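Local coordinates for hypothetical protein SA2161 (Staphylococcus aureus, PDB 1Y7R), which is of unknown function but, as a member of the GNAT family, probably transfers an acetyl group from acetyl-CoA to an acceptor not yet identified, at residues A[46-51]-A[73-77]; A[81-86]-A[113-119]; A[38-42]-A[87-91]. The protein carries 4 engineered substitutions. All coordinates share one frame; numbering follows the deposited sequence. Where two conformers were deposited one is given.

Contact 1 of 3, residues A[46-51]-A[73-77]. With PO4 (phosphate ion), chain D.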
loop_
_atom_site.group_PDB
_atom_site.type_symbol
_atom_site.label_atom_id
_atom_site.label_comp_id
_atom_site.label_asym_id
_atom_site.label_seq_id
_atom_site.Cartn_x
_atom_site.Cartn_y
_atom_site.Cartn_z
ATOM N N ASP A 46 13.089 -15.359 -18.905
ATOM C CA ASP A 46 14.107 -16.331 -19.260
ATOM C C ASP A 46 13.689 -16.762 -20.655
ATOM O O ASP A 46 12.664 -17.457 -20.799
ATOM C CB ASP A 46 14.096 -17.544 -18.304
ATOM C CG ASP A 46 15.153 -18.581 -18.665
ATOM O OD1 ASP A 46 15.842 -18.389 -19.679
ATOM O OD2 ASP A 46 15.311 -19.615 -17.948
ATOM N N LYS A 47 14.463 -16.316 -21.657
ATOM C CA LYS A 47 14.106 -16.447 -23.077
ATOM C C LYS A 47 12.706 -15.818 -23.247
ATOM O O LYS A 47 12.557 -14.629 -22.979
ATOM C CB LYS A 47 14.246 -17.905 -23.558
ATOM C CG LYS A 47 15.725 -18.331 -23.521
ATOM C CD LYS A 47 15.917 -19.773 -23.992
ATOM C CE LYS A 47 16.797 -20.541 -22.991
ATOM N NZ LYS A 47 17.114 -21.918 -23.461
ATOM N N ASP A 48 11.691 -16.588 -23.616
ATOM C CA ASP A 48 10.357 -16.001 -23.787
ATOM C C ASP A 48 9.383 -16.330 -22.654
ATOM O O ASP A 48 8.171 -16.164 -22.813
ATOM C CB ASP A 48 9.758 -16.372 -25.151
ATOM C CG ASP A 48 10.535 -15.786 -26.305
ATOM O OD1 ASP A 48 11.451 -14.952 -26.075
ATOM O OD2 ASP A 48 10.225 -16.190 -27.451
ATOM N N ARG A 49 9.904 -16.738 -21.505
ATOM C CA ARG A 49 9.039 -17.072 -20.375
ATOM C C ARG A 49 9.181 -16.056 -19.255
ATOM O O ARG A 49 10.316 -15.752 -18.838
ATOM C CB ARG A 49 9.376 -18.440 -19.806
ATOM C CG ARG A 49 8.439 -18.886 -18.684
ATOM C CD ARG A 49 8.882 -20.210 -18.104
ATOM N NE ARG A 49 7.852 -20.736 -17.204
ATOM C CZ ARG A 49 8.028 -21.757 -16.382
ATOM N NH1 ARG A 49 9.209 -22.369 -16.301
ATOM N NH2 ARG A 49 7.022 -22.131 -15.607
ATOM N N LEU A 50 8.038 -15.584 -18.747
ATOM C CA LEU A 50 8.066 -14.690 -17.584
ATOM C C LEU A 50 8.404 -15.537 -16.356
ATOM O O LEU A 50 7.673 -16.492 -16.067
ATOM C CB LEU A 50 6.702 -14.020 -17.355
ATOM C CG LEU A 50 6.619 -13.028 -16.188
ATOM C CD1 LEU A 50 7.451 -11.790 -16.410
ATOM C CD2 LEU A 50 5.173 -12.606 -15.910
ATOM N N ILE A 51 9.458 -15.159 -15.620
ATOM C CA ILE A 51 9.811 -15.907 -14.423
ATOM C C ILE A 51 9.670 -15.131 -13.092
ATOM O O ILE A 51 9.715 -15.725 -12.011
ATOM C CB ILE A 51 11.174 -16.588 -14.585
ATOM C CG1 ILE A 51 12.335 -15.582 -14.548
ATOM C CG2 ILE A 51 11.178 -17.424 -15.887
ATOM C CD1 ILE A 51 12.715 -15.143 -13.160
ATOM N N LYS A 73 8.153 -20.780 -8.580
ATOM C CA LYS A 73 8.693 -21.717 -7.598
ATOM C C LYS A 73 9.986 -22.365 -8.133
ATOM O O LYS A 73 10.983 -22.440 -7.411
ATOM C CB LYS A 73 7.651 -22.768 -7.279
ATOM C CG LYS A 73 7.318 -22.928 -5.793
ATOM C CD LYS A 73 7.134 -21.624 -5.015
ATOM C CE LYS A 73 7.135 -21.904 -3.482
ATOM N NZ LYS A 73 7.377 -20.683 -2.613
ATOM N N SER A 74 9.994 -22.746 -9.407
ATOM C CA SER A 74 11.141 -23.439 -9.997
ATOM C C SER A 74 12.376 -22.532 -10.150
ATOM O O SER A 74 13.490 -23.040 -10.316
ATOM C CB SER A 74 10.778 -24.081 -11.344
ATOM O OG SER A 74 10.342 -23.090 -12.259
ATOM N N TYR A 75 12.177 -21.209 -10.078
ATOM C CA TYR A 75 13.269 -20.226 -10.139
ATOM C C TYR A 75 13.619 -19.589 -8.789
ATOM O O TYR A 75 14.502 -18.702 -8.724
ATOM C CB TYR A 75 12.886 -19.114 -11.116
ATOM C CG TYR A 75 13.041 -19.509 -12.574
ATOM C CD1 TYR A 75 12.102 -20.330 -13.203
ATOM C CD2 TYR A 75 14.132 -19.055 -13.321
ATOM C CE1 TYR A 75 12.245 -20.697 -14.525
ATOM C CE2 TYR A 75 14.289 -19.410 -14.652
ATOM C CZ TYR A 75 13.342 -20.244 -15.252
ATOM O OH TYR A 75 13.480 -20.594 -16.587
ATOM N N GLN A 76 12.953 -20.019 -7.709
ATOM C CA GLN A 76 13.176 -19.397 -6.409
ATOM C C GLN A 76 14.504 -19.885 -5.814
ATOM O O GLN A 76 15.060 -20.906 -6.248
ATOM C CB GLN A 76 12.007 -19.679 -5.448
ATOM C CG GLN A 76 10.775 -18.792 -5.721
ATOM C CD GLN A 76 9.588 -19.101 -4.804
ATOM O OE1 GLN A 76 8.440 -18.671 -5.057
ATOM N NE2 GLN A 76 9.847 -19.814 -3.745
ATOM N N GLY A 77 15.025 -19.130 -4.850
ATOM C CA GLY A 77 16.213 -19.566 -4.099
ATOM C C GLY A 77 17.523 -19.321 -4.818
ATOM O O GLY A 77 18.551 -19.934 -4.491
HETATM P P PO4 D . 13.420 -15.570 -4.069
HETATM O O1 PO4 D . 13.746 -14.858 -2.774
HETATM O O2 PO4 D . 14.597 -15.509 -5.004
HETATM O O3 PO4 D . 12.273 -14.818 -4.724
HETATM O O4 PO4 D . 13.106 -17.027 -3.829
HETATM O O HOH W 1 11.654 -22.347 -17.745
#
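Tyr75 reaches from the loop after strand 63-71 to the hairpin turn at 46-49, where its hydroxyl donates a very short hydrogen bond to Asp46: OH lies 2.5 Å from OD2. Asp46 CG stands opposite the backbone N (chi1 180°), which carries the carboxylate out to the rim of the tyrosine. OD2 arrives at the ring edge in the ring plane, while the carboxylate itself is turned 84° from that plane. A water adds a second bond to the phenol oxygen: it donates to Tyr75 OH at 2.8 Å and accepts from Arg49 NH1 at 2.8 Å. The hydroxyl is thus held by one bond given and one received, which should fix how the O-H is turned, and the water joins Arg49 to it. Arg49 runs out extended, and its NH1 comes within 3.9 Å of Tyr75 CE1 at the ring edge, the guanidinium standing steeply to the ring. One face of the phenol rests on buried Ile51. The methyl CG2 sits 3.7 Å from the ring centroid, a CH-pi contact shifted toward the CZ side, and the CG1 branch with CD1 follows the CD2 side. Chi1 of 72° sets CG1 between the backbone N and the carbonyl carbon and leaves CG2 under the phenol end. Tyr80 of helix 80-95 packs against both Ile51 and Tyr75. At the far end of the loop, Gly77 N donates to O4 of the chain D phosphate, probably from the crystallisation liquor, at 3.0 Å. Asp46 to Arg49 form a type II' turn closed by paired backbone bonds: a two-residue beta hairpin, latched by a tyrosine to the loop that, with the start of helix 80-95, probably corresponds to the pyrophosphate-binding loop of GNAT acetyltransferases.

Contact 2 of 3, residues A[81-86]-A[113-119]; sequences GSLIME and LYVKFGF. Engineered in segment 113-119: Val115 (natural residue Ala). With PO4 (phosphate ion), chain C; PO4 (phosphate ion), chain D.
Met85, a selenomethionine, reaches from helix 80-95 into a cluster of Leu113, Tyr114, Phe117 and Phe119. Its CB lies over one face of the Phe117 ring, 3.6 Å from the centroid and 17° off the normal, a CH-pi contact displaced toward the CE1-CZ rim. Bends at chi2 (-60°) and chi3 (-68°) then fold the chain past this ring: CG passes Leu113 CD2, SE meets the edge of Tyr114 at 3.9 Å from CE1, near the ring plane, and CE ends 3.7 Å from Phe119 CE2. SE at the edge of Tyr114 makes a Met-aromatic contact. Phe117 is also met at its rim by Glu86, whose carboxylate stands perpendicular to the ring, with CD 3.6 Å from CE2. Ser82 O approaches Phe117 CZ obliquely. Behind the cluster, Met129 and Ile131 of the second subunit pack on Tyr114 and Phe119.

At the polar end Leu113 CD1 lies 3.5 Å from Ser82 OG, whose hydroxyl donates to O2 of the chain C phosphate at 2.8 Å. Ser82 N binds O3 of that ion, and Gly81 N gives a bond to O2 of the chain D phosphate. These phosphates, probably from the crystallisation liquor, are held by backbone N-H groups at the helix start, consistent with the site that receives the coenzyme A pyrophosphate in the GNAT fold.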
loop_
_atom_site.group_PDB
_atom_site.type_symbol
_atom_site.label_atom_id
_atom_site.label_comp_id
_atom_site.label_asym_id
_atom_site.label_seq_id
_atom_site.Cartn_x
_atom_site.Cartn_y
_atom_site.Cartn_z
ATOM N N GLY A 81 14.418 -12.911 -6.779
ATOM C CA GLY A 81 13.668 -12.000 -5.878
ATOM C C GLY A 81 14.541 -10.774 -5.596
ATOM O O GLY A 81 14.061 -9.624 -5.582
ATOM N N SER A 82 15.838 -10.999 -5.384
ATOM C CA SER A 82 16.748 -9.901 -5.088
ATOM C C SER A 82 16.880 -9.001 -6.301
ATOM O O SER A 82 16.900 -7.789 -6.158
ATOM C CB SER A 82 18.138 -10.404 -4.677
ATOM O OG SER A 82 18.183 -10.652 -3.271
ATOM N N LEU A 83 16.939 -9.593 -7.494
ATOM C CA LEU A 83 17.005 -8.795 -8.727
ATOM C C LEU A 83 15.786 -7.854 -8.886
ATOM O O LEU A 83 15.930 -6.641 -9.145
ATOM C CB LEU A 83 17.185 -9.733 -9.936
ATOM C CG LEU A 83 17.447 -8.975 -11.263
ATOM C CD1 LEU A 83 18.665 -8.052 -11.216
ATOM C CD2 LEU A 83 17.647 -9.986 -12.333
ATOM N N ILE A 84 14.599 -8.414 -8.674
ATOM C CA ILE A 84 13.351 -7.635 -8.642
ATOM C C ILE A 84 13.447 -6.473 -7.633
ATOM O O ILE A 84 13.195 -5.305 -7.962
ATOM C CB ILE A 84 12.173 -8.572 -8.354
ATOM C CG1 ILE A 84 11.904 -9.422 -9.606
ATOM C CG2 ILE A 84 10.915 -7.779 -7.947
ATOM C CD1 ILE A 84 11.104 -10.700 -9.358
HETATM N N MSE A 85 13.868 -6.795 -6.422
HETATM C CA MSE A 85 13.946 -5.783 -5.364
HETATM C C MSE A 85 14.972 -4.709 -5.700
HETATM O O MSE A 85 14.728 -3.553 -5.408
HETATM C CB MSE A 85 14.262 -6.430 -4.011
HETATM C CG MSE A 85 13.114 -7.157 -3.350
HETATM SE SE MSE A 85 11.565 -5.937 -3.001
HETATM C CE MSE A 85 12.392 -4.819 -1.620
ATOM N N GLU A 86 16.111 -5.068 -6.311
ATOM C CA GLU A 86 17.093 -4.066 -6.698
ATOM C C GLU A 86 16.463 -3.051 -7.652
ATOM O O GLU A 86 16.660 -1.841 -7.520
ATOM C CB GLU A 86 18.328 -4.726 -7.351
ATOM C CG GLU A 86 19.221 -5.474 -6.356
ATOM C CD GLU A 86 20.085 -4.514 -5.491
ATOM O OE1 GLU A 86 19.762 -3.305 -5.417
ATOM O OE2 GLU A 86 21.098 -4.970 -4.909
ATOM N N LEU A 113 14.251 -12.147 2.463
ATOM C CA LEU A 113 14.560 -11.363 1.265
ATOM C C LEU A 113 14.503 -9.852 1.565
ATOM O O LEU A 113 15.439 -9.090 1.251
ATOM C CB LEU A 113 13.573 -11.703 0.146
ATOM C CG LEU A 113 13.635 -10.732 -1.046
ATOM C CD1 LEU A 113 15.014 -10.830 -1.704
ATOM C CD2 LEU A 113 12.569 -10.958 -2.050
ATOM N N TYR A 114 13.423 -9.411 2.199
ATOM C CA TYR A 114 13.241 -7.946 2.345
ATOM C C TYR A 114 14.222 -7.367 3.334
ATOM O O TYR A 114 14.619 -6.226 3.204
ATOM C CB TYR A 114 11.800 -7.600 2.723
ATOM C CG TYR A 114 10.846 -8.256 1.758
ATOM C CD1 TYR A 114 10.849 -7.897 0.402
ATOM C CD2 TYR A 114 9.951 -9.234 2.183
ATOM C CE1 TYR A 114 9.992 -8.524 -0.505
ATOM C CE2 TYR A 114 9.099 -9.861 1.296
ATOM C CZ TYR A 114 9.112 -9.509 -0.042
ATOM O OH TYR A 114 8.216 -10.131 -0.921
ATOM N N VAL A 115 14.656 -8.178 4.296
ATOM C CA VAL A 115 15.663 -7.743 5.273
ATOM C C VAL A 115 16.962 -7.291 4.570
ATOM O O VAL A 115 17.648 -6.368 5.033
ATOM C CB VAL A 115 15.951 -8.874 6.327
ATOM C CG1 VAL A 115 17.054 -8.443 7.273
ATOM C CG2 VAL A 115 14.698 -9.165 7.117
ATOM N N LYS A 116 17.305 -7.958 3.465
ATOM C CA LYS A 116 18.481 -7.600 2.650
ATOM C C LYS A 116 18.468 -6.160 2.133
ATOM O O LYS A 116 19.518 -5.601 1.815
ATOM C CB LYS A 116 18.584 -8.523 1.422
ATOM C CG LYS A 116 18.824 -9.967 1.756
ATOM C CD LYS A 116 18.900 -10.816 0.453
ATOM C CE LYS A 116 19.024 -12.291 0.793
ATOM N NZ LYS A 116 20.173 -12.441 1.756
ATOM N N PHE A 117 17.269 -5.582 2.038
ATOM C CA PHE A 117 17.050 -4.252 1.457
ATOM C C PHE A 117 16.719 -3.210 2.511
ATOM O O PHE A 117 16.392 -2.079 2.182
ATOM C CB PHE A 117 15.985 -4.356 0.365
ATOM C CG PHE A 117 16.470 -5.166 -0.790
ATOM C CD1 PHE A 117 16.268 -6.553 -0.818
ATOM C CD2 PHE A 117 17.253 -4.578 -1.759
ATOM C CE1 PHE A 117 16.807 -7.322 -1.833
ATOM C CE2 PHE A 117 17.788 -5.337 -2.808
ATOM C CZ PHE A 117 17.560 -6.712 -2.837
ATOM N N GLY A 118 16.839 -3.610 3.780
ATOM C CA GLY A 118 16.757 -2.671 4.898
ATOM C C GLY A 118 15.406 -2.647 5.582
ATOM O O GLY A 118 15.225 -1.908 6.549
ATOM N N PHE A 119 14.471 -3.463 5.101
ATOM C CA PHE A 119 13.126 -3.533 5.718
ATOM C C PHE A 119 13.187 -4.132 7.120
ATOM O O PHE A 119 13.983 -5.029 7.388
ATOM C CB PHE A 119 12.167 -4.328 4.823
ATOM C CG PHE A 119 11.746 -3.557 3.630
ATOM C CD1 PHE A 119 10.604 -2.761 3.679
ATOM C CD2 PHE A 119 12.527 -3.542 2.472
ATOM C CE1 PHE A 119 10.219 -1.990 2.564
ATOM C CE2 PHE A 119 12.151 -2.749 1.377
ATOM C CZ PHE A 119 11.003 -1.967 1.435
HETATM P P PO4 C . 17.132 -14.300 -3.160
HETATM O O1 PO4 C . 15.976 -14.269 -2.172
HETATM O O2 PO4 C . 18.253 -13.384 -2.737
HETATM O O3 PO4 C . 16.547 -13.838 -4.480
HETATM O O4 PO4 C . 17.671 -15.694 -3.407
HETATM P P PO4 D . 13.420 -15.570 -4.069
HETATM O O1 PO4 D . 13.746 -14.858 -2.774
HETATM O O2 PO4 D . 14.597 -15.509 -5.004
HETATM O O3 PO4 D . 12.273 -14.818 -4.724
HETATM O O4 PO4 D . 13.106 -17.027 -3.829
#

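Contact 3 of 3, residues A[38-42]-A[87-91]; sequences ALFTV and HIMKY
In the core of this alpha/beta fold, helix 80-95 packs on one face of the mixed sheet, and its 87-91 turn covers strand 40-42. The two run nearly antiparallel, at 157°, with their axes 9.0 Å apart. Phe40 and Tyr91 carry the contact. Their planes are only 12° apart, yet the two side chains point in opposing directions and are offset until each methylene sits over the centre of the other ring. Phe40 CB lies 3.6 Å from the Tyr91 centroid, and Tyr91 CB lies 3.6 Å from the Phe40 centroid, two reciprocal CH-pi contacts. The ring centroids remain 4.8 Å apart, so little ring-on-ring overlap is left. Both side chains place CG opposite their backbone N (chi1 174° in Phe40), which sends the rings past one another across the gap.

Beyond this pair, the CE2-CZ end of Phe40 reaches obliquely to the helix backbone, with CZ 3.6 Å from His87 O. Tyr91 extends toward the start of the strand, where its OH lies 3.5 Å from Leu39 CB. Farther along, Val42 splits its two methyls: CG1 meets Ile88 CG1 at 4.1 Å, while CG2 meets His87 CB at 4.0 Å. The His87 imidazole turns away from the strand, and its ND1 is hydrogen-bonded to Tyr6 OH; Tyr6 also sets its ring edge-to-face with Phe40. Leu39 and Phe40 together face Val56, a classic beta bulge. The helix belongs to the beta-alpha-beta unit 63-71, 80-95, 101-107, packed on a sheet face as in the GNAT fold.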
loop_
_atom_site.group_PDB
_atom_site.type_symbol
_atom_site.label_atom_id
_atom_site.label_comp_id
_atom_site.label_asym_id
_atom_site.label_seq_id
_atom_site.Cartn_x
_atom_site.Cartn_y
_atom_site.Cartn_z
ATOM N N ALA A 38 -0.111 0.418 -11.646
ATOM C CA ALA A 38 0.993 0.458 -10.669
ATOM C C ALA A 38 1.880 1.641 -11.036
ATOM O O ALA A 38 2.010 1.977 -12.230
ATOM C CB ALA A 38 1.777 -0.824 -10.742
ATOM N N LEU A 39 2.533 2.249 -10.045
ATOM C CA LEU A 39 3.516 3.296 -10.356
ATOM C C LEU A 39 4.720 2.730 -11.124
ATOM O O LEU A 39 5.311 3.419 -11.979
ATOM C CB LEU A 39 4.011 3.951 -9.086
ATOM C CG LEU A 39 2.981 4.811 -8.374
ATOM C CD1 LEU A 39 3.566 5.277 -7.029
ATOM C CD2 LEU A 39 2.528 5.984 -9.256
ATOM N N PHE A 40 5.082 1.486 -10.807
ATOM C CA PHE A 40 6.266 0.873 -11.383
ATOM C C PHE A 40 6.094 -0.635 -11.376
ATOM O O PHE A 40 5.577 -1.205 -10.405
ATOM C CB PHE A 40 7.482 1.268 -10.529
ATOM C CG PHE A 40 8.767 0.591 -10.917
ATOM C CD1 PHE A 40 9.541 1.096 -11.968
ATOM C CD2 PHE A 40 9.219 -0.534 -10.198
ATOM C CE1 PHE A 40 10.770 0.484 -12.321
ATOM C CE2 PHE A 40 10.445 -1.151 -10.556
ATOM C CZ PHE A 40 11.218 -0.620 -11.623
ATOM N N THR A 41 6.532 -1.280 -12.461
ATOM C CA THR A 41 6.467 -2.740 -12.582
ATOM C C THR A 41 7.761 -3.224 -13.184
ATOM O O THR A 41 8.197 -2.681 -14.202
ATOM C CB THR A 41 5.299 -3.199 -13.508
ATOM O OG1 THR A 41 4.050 -2.672 -13.024
ATOM C CG2 THR A 41 5.183 -4.719 -13.521
ATOM N N VAL A 42 8.373 -4.236 -12.577
ATOM C CA VAL A 42 9.559 -4.889 -13.174
ATOM C C VAL A 42 9.213 -6.335 -13.458
ATOM O O VAL A 42 8.557 -6.995 -12.655
ATOM C CB VAL A 42 10.807 -4.971 -12.158
ATOM C CG1 VAL A 42 10.468 -5.499 -10.761
ATOM C CG2 VAL A 42 12.026 -5.726 -12.793
ATOM N N HIS A 87 15.684 -3.529 -8.614
ATOM C CA HIS A 87 15.031 -2.590 -9.557
ATOM C C HIS A 87 13.925 -1.759 -8.894
ATOM O O HIS A 87 13.827 -0.532 -9.116
ATOM C CB HIS A 87 14.568 -3.356 -10.789
ATOM C CG HIS A 87 15.705 -3.754 -11.678
ATOM N ND1 HIS A 87 16.170 -2.939 -12.691
ATOM C CD2 HIS A 87 16.532 -4.828 -11.648
ATOM C CE1 HIS A 87 17.196 -3.524 -13.287
ATOM N NE2 HIS A 87 17.440 -4.670 -12.673
ATOM N N ILE A 88 13.166 -2.389 -7.998
ATOM C CA ILE A 88 12.169 -1.650 -7.217
ATOM C C ILE A 88 12.822 -0.574 -6.343
ATOM O O ILE A 88 12.351 0.575 -6.292
ATOM C CB ILE A 88 11.309 -2.626 -6.377
ATOM C CG1 ILE A 88 10.371 -3.391 -7.297
ATOM C CG2 ILE A 88 10.530 -1.900 -5.288
ATOM C CD1 ILE A 88 9.588 -4.432 -6.562
HETATM N N MSE A 89 13.926 -0.929 -5.687
HETATM C CA MSE A 89 14.595 0.025 -4.777
HETATM C C MSE A 89 15.229 1.179 -5.543
HETATM O O MSE A 89 15.285 2.314 -5.031
HETATM C CB MSE A 89 15.622 -0.675 -3.878
HETATM C CG MSE A 89 15.013 -1.614 -2.839
HETATM SE SE MSE A 89 13.508 -0.829 -1.795
HETATM C CE MSE A 89 12.085 -1.298 -2.868
ATOM N N LYS A 90 15.711 0.894 -6.752
ATOM C CA LYS A 90 16.108 1.942 -7.700
ATOM C C LYS A 90 14.995 2.940 -8.084
ATOM O O LYS A 90 15.217 4.167 -8.074
ATOM C CB LYS A 90 16.765 1.300 -8.925
ATOM C CG LYS A 90 17.260 2.312 -9.937
ATOM C CD LYS A 90 18.153 1.641 -10.973
ATOM C CE LYS A 90 19.599 2.006 -10.690
ATOM N NZ LYS A 90 19.824 2.224 -9.224
ATOM N N TYR A 91 13.811 2.424 -8.409
ATOM C CA TYR A 91 12.646 3.270 -8.688
ATOM C C TYR A 91 12.316 4.148 -7.475
ATOM O O TYR A 91 12.178 5.366 -7.584
ATOM C CB TYR A 91 11.433 2.421 -9.097
ATOM C CG TYR A 91 10.207 3.277 -9.074
ATOM C CD1 TYR A 91 9.355 3.261 -7.981
ATOM C CD2 TYR A 91 9.981 4.208 -10.085
ATOM C CE1 TYR A 91 8.247 4.114 -7.921
ATOM C CE2 TYR A 91 8.868 5.043 -10.042
ATOM C CZ TYR A 91 8.028 4.997 -8.954
ATOM O OH TYR A 91 6.923 5.829 -8.893
#

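Overall arrangement
Helix 80-95 and the loop leading into it connect the three contacts. Contact 1 ties that loop to the hairpin at 46-49; contact 2 packs the first turns of the helix on 113-119; contact 3 seats its next turn on strand 40-42. Contacts 1 and 2, with centres about 17 Å apart, share the chain D phosphate, bonded by Gly77 N and Gly81 N at a place probably corresponding to where GNAT relatives hold the coenzyme A pyrophosphate. Contacts 2 and 3, with centres about 12 Å apart, merge: Ile84 CG2 lies 3.6 Å from Val42 CG1, and Met89 touches Phe117 and Phe119. Contacts 1 and 3, with centres about 19 Å apart, meet neighbouring strands of one sheet.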